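Local coordinates for protein endonuclease PI-MtuI (Mycobacterium tuberculosis, PDB 2IMZ) that forms the self-splicing domain of an intein, which probably excises itself from the RecA precursor protein and joins the flanking segments, at residues P28-A33 with L40-V45; S47-G52 with D150-E155. The protein carries 1 engineered substitution. One frame throughout, in Å; residues are numbered along the deposited sequence.

Interaction 1 of 2, residues P28-A33 with L40-V45; sequences PIHVVA and LHARPV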
ATOM      1  N   PRO A  28      15.423   5.414  -8.955  1.00 16.33           N
ATOM      2  CA  PRO A  28      14.656   4.293  -9.505  1.00 17.11           C
ATOM      3  C   PRO A  28      15.378   2.967  -9.264  1.00 16.62           C
ATOM      4  O   PRO A  28      15.670   2.226 -10.203  1.00 17.89           O
ATOM      5  CB  PRO A  28      14.576   4.639 -10.982  1.00 18.29           C
ATOM      6  CG  PRO A  28      15.925   5.229 -11.230  1.00 17.02           C
ATOM      7  CD  PRO A  28      16.104   6.152 -10.035  1.00 18.47           C
ATOM      8  N   ILE A  29      15.682   2.686  -8.001  1.00 15.83           N
ATOM      9  CA  ILE A  29      16.362   1.447  -7.650  1.00 14.87           C
ATOM     10  C   ILE A  29      15.403   0.280  -7.827  1.00 13.99           C
ATOM     11  O   ILE A  29      14.201   0.476  -8.009  1.00 15.17           O
ATOM     12  CB  ILE A  29      16.814   1.440  -6.168  1.00 14.28           C
ATOM     13  CG1 ILE A  29      15.587   1.451  -5.247  1.00 13.23           C
ATOM     14  CG2 ILE A  29      17.717   2.631  -5.884  1.00 16.24           C
ATOM     15  CD1 ILE A  29      15.910   1.144  -3.790  1.00 12.33           C
ATOM     16  N   HIS A  30      15.946  -0.932  -7.810  1.00 12.10           N
ATOM     17  CA  HIS A  30      15.124  -2.129  -7.880  1.00 12.44           C
ATOM     18  C   HIS A  30      15.068  -2.649  -6.453  1.00 11.49           C
ATOM     19  O   HIS A  30      15.954  -2.355  -5.646  1.00 12.29           O
ATOM     20  CB  HIS A  30      15.747  -3.202  -8.776  1.00 14.90           C
ATOM     21  CG  HIS A  30      15.497  -2.988 -10.234  1.00 16.82           C
ATOM     22  ND1 HIS A  30      16.276  -2.155 -11.009  1.00 19.33           N
ATOM     23  CD2 HIS A  30      14.531  -3.469 -11.050  1.00 17.98           C
ATOM     24  CE1 HIS A  30      15.797  -2.133 -12.241  1.00 18.95           C
ATOM     25  NE2 HIS A  30      14.739  -2.921 -12.293  1.00 17.61           N
ATOM     26  N   VAL A  31      14.022  -3.401  -6.141  1.00 11.02           N
ATOM     27  CA  VAL A  31      13.872  -3.972  -4.808  1.00 10.55           C
ATOM     28  C   VAL A  31      13.488  -5.429  -4.961  1.00 11.66           C
ATOM     29  O   VAL A  31      13.176  -5.887  -6.061  1.00 13.01           O
ATOM     30  CB  VAL A  31      12.740  -3.286  -4.002  1.00 11.70           C
ATOM     31  CG1 VAL A  31      13.003  -1.803  -3.884  1.00 12.60           C
ATOM     32  CG2 VAL A  31      11.389  -3.552  -4.667  1.00 12.41           C
ATOM     33  N   VAL A  32      13.533  -6.159  -3.854  1.00 11.20           N
ATOM     34  CA  VAL A  32      13.104  -7.549  -3.857  1.00 11.36           C
ATOM     35  C   VAL A  32      11.615  -7.440  -3.551  1.00 11.98           C
ATOM     36  O   VAL A  32      11.231  -6.951  -2.486  1.00 11.95           O
ATOM     37  CB  VAL A  32      13.772  -8.369  -2.737  1.00 10.65           C
ATOM     38  CG1 VAL A  32      13.172  -9.777  -2.708  1.00 12.66           C
ATOM     39  CG2 VAL A  32      15.273  -8.437  -2.957  1.00 11.53           C
ATOM     40  N   ALA A  33      10.781  -7.867  -4.492  1.00 10.70           N
ATOM     41  CA  ALA A  33       9.337  -7.804  -4.310  1.00 11.96           C
ATOM     42  C   ALA A  33       8.733  -9.197  -4.320  1.00 12.36           C
ATOM     43  O   ALA A  33       9.154 -10.060  -5.089  1.00 13.71           O
ATOM     44  CB  ALA A  33       8.708  -6.954  -5.414  1.00 12.13           C
ATOM     45  N   LEU A  40       9.774 -14.400  -5.447  1.00 17.17           N
ATOM     46  CA  LEU A  40      10.387 -13.076  -5.402  1.00 17.08           C
ATOM     47  C   LEU A  40      10.898 -12.610  -6.756  1.00 17.21           C
ATOM     48  O   LEU A  40      11.418 -13.399  -7.548  1.00 15.72           O
ATOM     49  CB  LEU A  40      11.520 -13.085  -4.378  1.00 18.46           C
ATOM     50  CG  LEU A  40      10.990 -13.527  -3.013  1.00 20.67           C
ATOM     51  CD1 LEU A  40      12.125 -13.838  -2.080  1.00 21.26           C
ATOM     52  CD2 LEU A  40      10.086 -12.435  -2.450  1.00 20.97           C
ATOM     53  N   HIS A  41      10.746 -11.315  -7.013  1.00 15.11           N
ATOM     54  CA  HIS A  41      11.156 -10.725  -8.283  1.00 15.29           C
ATOM     55  C   HIS A  41      11.756  -9.343  -8.109  1.00 15.00           C
ATOM     56  O   HIS A  41      11.428  -8.627  -7.165  1.00 14.17           O
ATOM     57  CB  HIS A  41       9.950 -10.596  -9.216  1.00 16.78           C
ATOM     58  CG  HIS A  41       9.174 -11.863  -9.386  1.00 17.62           C
ATOM     59  ND1 HIS A  41       8.375 -12.387  -8.393  1.00 20.34           N
ATOM     60  CD2 HIS A  41       9.086 -12.718 -10.431  1.00 17.45           C
ATOM     61  CE1 HIS A  41       7.827 -13.510  -8.819  1.00 17.02           C
ATOM     62  NE2 HIS A  41       8.244 -13.734 -10.053  1.00 20.68           N
ATOM     63  N   ALA A  42      12.629  -8.964  -9.033  1.00 13.12           N
ATOM     64  CA  ALA A  42      13.225  -7.639  -8.984  1.00 13.73           C
ATOM     65  C   ALA A  42      12.228  -6.689  -9.639  1.00 13.81           C
ATOM     66  O   ALA A  42      11.816  -6.897 -10.779  1.00 15.10           O
ATOM     67  CB  ALA A  42      14.546  -7.620  -9.744  1.00 13.77           C
ATOM     68  N   ARG A  43      11.828  -5.653  -8.916  1.00 14.30           N
ATOM     69  CA  ARG A  43      10.884  -4.683  -9.451  1.00 15.78           C
ATOM     70  C   ARG A  43      11.385  -3.279  -9.137  1.00 14.87           C
ATOM     71  O   ARG A  43      11.945  -3.029  -8.070  1.00 14.90           O
ATOM     72  CB  ARG A  43       9.487  -4.916  -8.859  1.00 15.36           C
ATOM     73  CG  ARG A  43       8.763  -6.145  -9.422  1.00 16.09           C
ATOM     74  CD  ARG A  43       8.405  -5.945 -10.899  1.00 17.41           C
ATOM     75  NE  ARG A  43       7.647  -7.060 -11.466  1.00 18.04           N
ATOM     76  CZ  ARG A  43       8.182  -8.196 -11.909  1.00 19.15           C
ATOM     77  NH1 ARG A  43       9.493  -8.387 -11.856  1.00 18.41           N
ATOM     78  NH2 ARG A  43       7.402  -9.142 -12.420  1.00 19.09           N
ATOM     79  N   PRO A  44      11.196  -2.340 -10.074  1.00 14.76           N
ATOM     80  CA  PRO A  44      11.637  -0.957  -9.897  1.00 14.65           C
ATOM     81  C   PRO A  44      10.721  -0.060  -9.073  1.00 14.58           C
ATOM     82  O   PRO A  44       9.499  -0.224  -9.073  1.00 13.24           O
ATOM     83  CB  PRO A  44      11.765  -0.465 -11.335  1.00 17.01           C
ATOM     84  CG  PRO A  44      10.612  -1.136 -11.996  1.00 17.38           C
ATOM     85  CD  PRO A  44      10.687  -2.554 -11.444  1.00 16.68           C
ATOM     86  N   VAL A  45      11.330   0.884  -8.362  1.00 13.41           N
ATOM     87  CA  VAL A  45      10.588   1.852  -7.570  1.00 13.83           C
ATOM     88  C   VAL A  45      10.108   2.883  -8.589  1.00 15.85           C
ATOM     89  O   VAL A  45      10.896   3.341  -9.419  1.00 16.52           O
ATOM     90  CB  VAL A  45      11.499   2.535  -6.530  1.00 11.97           C
ATOM     91  CG1 VAL A  45      10.754   3.670  -5.832  1.00 11.62           C
ATOM     92  CG2 VAL A  45      11.963   1.501  -5.504  1.00 13.42           C
TER
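The antiparallel hairpin of strands 30-34 and 40-52, part of the intein splicing domain, is held by its backbone where Val31 pairs with Arg43 and Ala33 with His41. Both are hydrogen-bonded pairs. Val31 N reaches Arg43 O at 2.9 Å and Arg43 N returns to Val31 O at 3.2 Å, while Ala33 N donates to His41 O and His41 N gives Ala33 O a 2.8 Å bond. Beyond them, Val45 N meets Ile29 O at 2.9 Å and carries the ladder past the first bridge, His30 with Pro44. A proline suits that position because a non-hydrogen-bonded pair asks for no N-H toward its partner strand. The Pro44 ring instead serves His30: CB sits over one imidazole face, 4.3 Å from its centroid, as a CH-pi contact displaced toward the rim, and Pro44 CD approaches His30 CD2. With CG placed beside its own backbone N (chi1 -81°), the His30 ring is swung over the proline.

The face bearing Val31, Ala33 and Arg43 is apolar close to the backbone. Ala33 CB lies 4.1 Å from Arg43 CB, and because alanine has nothing beyond CB, the aliphatic start of the arginine, CB and CG, can lie over it. The arginine then bends at chi2 (-68°): NH1 turns back to its neighbour's carbonyl, Ala42 O, which lies in the guanidinium plane, while NE forms a salt bridge with Glu155. Val45 CG2 fits alongside Ile29 CG1 at 3.6 Å and also touches Val31 CG1, with Ile8 and Leu151 packed on these branched side chains. The chemistry therefore implies a hairpin whose backbone bonds fix the register, whose buried valines and isoleucine pack against strands 7-9, 134-153 and 159-161, and whose charged arginine is tied to both backbone and carboxylate.

Interaction 2 of 2, residues S47-G52 with D150-E155; sequences SWFDQG and DLEVEE. With ZN (zinc ion), chain C.
At the edge of the Phe49 ring lie Asp150 O, in the ring plane and 3.6 Å from Phe49 CD1, and Glu152 CG, 3.6 Å from Phe49 CE1; the ring is turned 74° from the Glu152 carboxylate. The indole of Trp48 takes Leu151 CD2 obliquely against CD1 at 3.7 Å, on the other side of the sheet, and its NE1 donates to the carbonyl of Lys27. The planes of the Gln51 amide and Asp150 carboxylate are almost parallel, though the side chains cross at a slant, with OE1 near Asp150 CB.

The backbones pair antiparallel: Phe49 N to Asp150 O and Asp150 N to Phe49 O, both 3.0 Å, and Glu152 N to Ser47 O. Close strand pairing brings Ser47 CB to 3.3 Å from Glu152 CB, and the short serine adds just one hydroxyl beside the glutamate's CB and CG. Chi1 (-87°) sets Glu152 CG beside its backbone N and at the Phe49 edge; the bend at chi2 (-54°) then turns the carboxylate to the metal.

Glu152 OE1 binds zinc at 2.2 Å, alongside His157 and, from the second subunit, His167; the modified Asn168 also belongs to the metal site. Lys74 of the second subunit forms salt bridges with Glu152 OE2 and Asp150 OD2. Here a beta ladder of the Hint (Hedgehog/intein) fold offers its Ser47, Phe49, Asp150 and Glu152 face to a zinc site shared between subunits.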
ATOM      1  N   SER A  47       7.564   5.460  -7.519  1.00 16.29           N
ATOM      2  CA  SER A  47       7.068   6.628  -6.791  1.00 17.70           C
ATOM      3  C   SER A  47       7.823   6.758  -5.476  1.00 16.89           C
ATOM      4  O   SER A  47       8.230   5.755  -4.886  1.00 16.07           O
ATOM      5  CB  SER A  47       5.569   6.505  -6.503  1.00 21.20           C
ATOM      6  OG  SER A  47       4.818   6.419  -7.696  1.00 23.67           O
ATOM      7  N   TRP A  48       7.989   7.997  -5.018  1.00 16.04           N
ATOM      8  CA  TRP A  48       8.723   8.295  -3.789  1.00 15.12           C
ATOM      9  C   TRP A  48       7.910   9.223  -2.891  1.00 16.04           C
ATOM     10  O   TRP A  48       7.383  10.237  -3.356  1.00 15.61           O
ATOM     11  CB  TRP A  48      10.049   8.975  -4.143  1.00 13.89           C
ATOM     12  CG  TRP A  48      10.881   8.186  -5.098  1.00 14.38           C
ATOM     13  CD1 TRP A  48      11.865   7.295  -4.786  1.00 11.77           C
ATOM     14  CD2 TRP A  48      10.755   8.164  -6.524  1.00 14.75           C
ATOM     15  NE1 TRP A  48      12.360   6.716  -5.928  1.00 12.38           N
ATOM     16  CE2 TRP A  48      11.696   7.229  -7.010  1.00 14.64           C
ATOM     17  CE3 TRP A  48       9.936   8.840  -7.439  1.00 17.19           C
ATOM     18  CZ2 TRP A  48      11.843   6.952  -8.375  1.00 17.33           C
ATOM     19  CZ3 TRP A  48      10.081   8.565  -8.799  1.00 16.49           C
ATOM     20  CH2 TRP A  48      11.030   7.627  -9.251  1.00 17.88           C
ATOM     21  N   PHE A  49       7.824   8.895  -1.604  1.00 16.04           N
ATOM     22  CA  PHE A  49       7.063   9.728  -0.680  1.00 16.68           C
ATOM     23  C   PHE A  49       7.789  10.089   0.611  1.00 16.43           C
ATOM     24  O   PHE A  49       8.322   9.220   1.303  1.00 15.22           O
ATOM     25  CB  PHE A  49       5.736   9.050  -0.323  1.00 18.25           C
ATOM     26  CG  PHE A  49       4.953   8.585  -1.516  1.00 19.73           C
ATOM     27  CD1 PHE A  49       5.212   7.345  -2.093  1.00 21.91           C
ATOM     28  CD2 PHE A  49       3.977   9.400  -2.083  1.00 21.64           C
ATOM     29  CE1 PHE A  49       4.508   6.921  -3.223  1.00 22.48           C
ATOM     30  CE2 PHE A  49       3.267   8.986  -3.213  1.00 21.95           C
ATOM     31  CZ  PHE A  49       3.537   7.743  -3.782  1.00 22.57           C
ATOM     32  N   ASP A  50       7.825  11.384   0.913  1.00 17.86           N
ATOM     33  CA  ASP A  50       8.426  11.879   2.150  1.00 19.41           C
ATOM     34  C   ASP A  50       7.192  12.080   3.021  1.00 20.01           C
ATOM     35  O   ASP A  50       6.429  13.023   2.816  1.00 19.94           O
ATOM     36  CB  ASP A  50       9.133  13.215   1.922  1.00 20.77           C
ATOM     37  CG  ASP A  50       9.815  13.736   3.175  1.00 21.91           C
ATOM     38  OD1 ASP A  50       9.208  13.655   4.264  1.00 22.95           O
ATOM     39  OD2 ASP A  50      10.953  14.237   3.072  1.00 25.12           O
ATOM     40  N   GLN A  51       7.000  11.189   3.987  1.00 21.00           N
ATOM     41  CA  GLN A  51       5.825  11.215   4.846  1.00 21.70           C
ATOM     42  C   GLN A  51       5.886  12.051   6.119  1.00 21.85           C
ATOM     43  O   GLN A  51       4.946  12.027   6.918  1.00 22.86           O
ATOM     44  CB  GLN A  51       5.448   9.776   5.202  1.00 21.82           C
ATOM     45  CG  GLN A  51       5.361   8.847   3.996  1.00 21.04           C
ATOM     46  CD  GLN A  51       4.212   9.188   3.064  1.00 21.63           C
ATOM     47  OE1 GLN A  51       3.343   8.355   2.803  1.00 25.28           O
ATOM     48  NE2 GLN A  51       4.204  10.411   2.555  1.00 21.72           N
ATOM     49  N   GLY A  52       6.977  12.783   6.313  1.00 22.32           N
ATOM     50  CA  GLY A  52       7.105  13.610   7.499  1.00 24.15           C
ATOM     51  C   GLY A  52       7.411  12.825   8.761  1.00 24.92           C
ATOM     52  O   GLY A  52       7.599  11.608   8.718  1.00 25.42           O
ATOM     53  N   ASP A 150       8.033   6.363   2.216  1.00 14.33           N
ATOM     54  CA  ASP A 150       7.318   5.274   1.568  1.00 16.64           C
ATOM     55  C   ASP A 150       7.772   5.194   0.110  1.00 15.74           C
ATOM     56  O   ASP A 150       8.252   6.179  -0.450  1.00 13.74           O
ATOM     57  CB  ASP A 150       5.811   5.537   1.651  1.00 22.68           C
ATOM     58  CG  ASP A 150       4.988   4.274   1.538  1.00 28.18           C
ATOM     59  OD1 ASP A 150       5.309   3.287   2.235  1.00 31.46           O
ATOM     60  OD2 ASP A 150       4.003   4.277   0.766  1.00 33.07           O
ATOM     61  N   LEU A 151       7.632   4.017  -0.490  1.00 14.31           N
ATOM     62  CA  LEU A 151       8.026   3.810  -1.883  1.00 14.21           C
ATOM     63  C   LEU A 151       6.972   2.997  -2.618  1.00 15.42           C
ATOM     64  O   LEU A 151       6.315   2.147  -2.019  1.00 17.92           O
ATOM     65  CB  LEU A 151       9.351   3.044  -1.954  1.00 12.43           C
ATOM     66  CG  LEU A 151      10.597   3.649  -1.305  1.00 15.29           C
ATOM     67  CD1 LEU A 151      11.724   2.612  -1.283  1.00 14.62           C
ATOM     68  CD2 LEU A 151      11.022   4.895  -2.079  1.00 13.45           C
ATOM     69  N   GLU A 152       6.797   3.268  -3.909  1.00 13.95           N
ATOM     70  CA  GLU A 152       5.867   2.491  -4.716  1.00 12.80           C
ATOM     71  C   GLU A 152       6.712   1.618  -5.621  1.00 12.99           C
ATOM     72  O   GLU A 152       7.609   2.109  -6.312  1.00 12.46           O
ATOM     73  CB  GLU A 152       4.955   3.372  -5.573  1.00 14.75           C
ATOM     74  CG  GLU A 152       3.689   3.829  -4.874  1.00 17.78           C
ATOM     75  CD  GLU A 152       2.879   2.675  -4.290  1.00 14.17           C
ATOM     76  OE1 GLU A 152       2.467   1.753  -5.038  1.00 18.23           O
ATOM     77  OE2 GLU A 152       2.652   2.695  -3.069  1.00 19.38           O
ATOM     78  N   VAL A 153       6.419   0.324  -5.595  1.00 13.01           N
ATOM     79  CA  VAL A 153       7.126  -0.675  -6.384  1.00 13.76           C
ATOM     80  C   VAL A 153       6.204  -1.158  -7.493  1.00 14.10           C
ATOM     81  O   VAL A 153       5.103  -1.643  -7.237  1.00 13.87           O
ATOM     82  CB  VAL A 153       7.541  -1.876  -5.501  1.00 12.83           C
ATOM     83  CG1 VAL A 153       8.231  -2.944  -6.342  1.00 13.13           C
ATOM     84  CG2 VAL A 153       8.470  -1.399  -4.391  1.00 14.59           C
ATOM     85  N   GLU A 154       6.665  -1.022  -8.729  1.00 15.05           N
ATOM     86  CA  GLU A 154       5.872  -1.432  -9.876  1.00 16.82           C
ATOM     87  C   GLU A 154       5.289  -2.840  -9.777  1.00 16.80           C
ATOM     88  O   GLU A 154       5.961  -3.782  -9.346  1.00 14.68           O
ATOM     89  CB  GLU A 154       6.713  -1.324 -11.146  1.00 20.81           C
ATOM     90  CG  GLU A 154       6.037  -1.894 -12.378  1.00 26.20           C
ATOM     91  CD  GLU A 154       6.971  -1.953 -13.563  1.00 29.65           C
ATOM     92  OE1 GLU A 154       7.313  -0.883 -14.100  1.00 31.08           O
ATOM     93  OE2 GLU A 154       7.371  -3.072 -13.948  1.00 35.10           O
ATOM     94  N   GLU A 155       4.023  -2.946 -10.175  1.00 14.75           N
ATOM     95  CA  GLU A 155       3.268  -4.197 -10.224  1.00 14.93           C
ATOM     96  C   GLU A 155       2.964  -4.978  -8.943  1.00 15.91           C
ATOM     97  O   GLU A 155       1.797  -5.213  -8.621  1.00 15.31           O
ATOM     98  CB  GLU A 155       3.923  -5.150 -11.240  1.00 17.59           C
ATOM     99  CG  GLU A 155       3.194  -6.491 -11.395  1.00 17.68           C
ATOM    100  CD  GLU A 155       3.890  -7.455 -12.346  1.00 23.27           C
ATOM    101  OE1 GLU A 155       5.132  -7.568 -12.293  1.00 23.29           O
ATOM    102  OE2 GLU A 155       3.190  -8.120 -13.140  1.00 25.66           O
TER
HETATM  103 ZN    ZN C 501       1.600   0.127  -3.851  1.00 15.40          ZN

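Interactions 1 and 2 follow each other along strand 40-52, with centres about 12 Å apart. Its first half closes the local hairpin with strand 30-34; its second half pairs with the end of strand 134-153, which comes nearly 100 residues later, so one strand connects a short-range and a long-range pairing in the same antiparallel sheet. The two contacts meet directly: Val45 CG1 packs on Glu152 O at 3.5 Å, Pro44 O probably accepts from Glu154 N, and Val153 packs on Arg43. Early and late parts of the splicing domain are thereby joined, with the hairpin beside the strand that brings Glu152 to zinc.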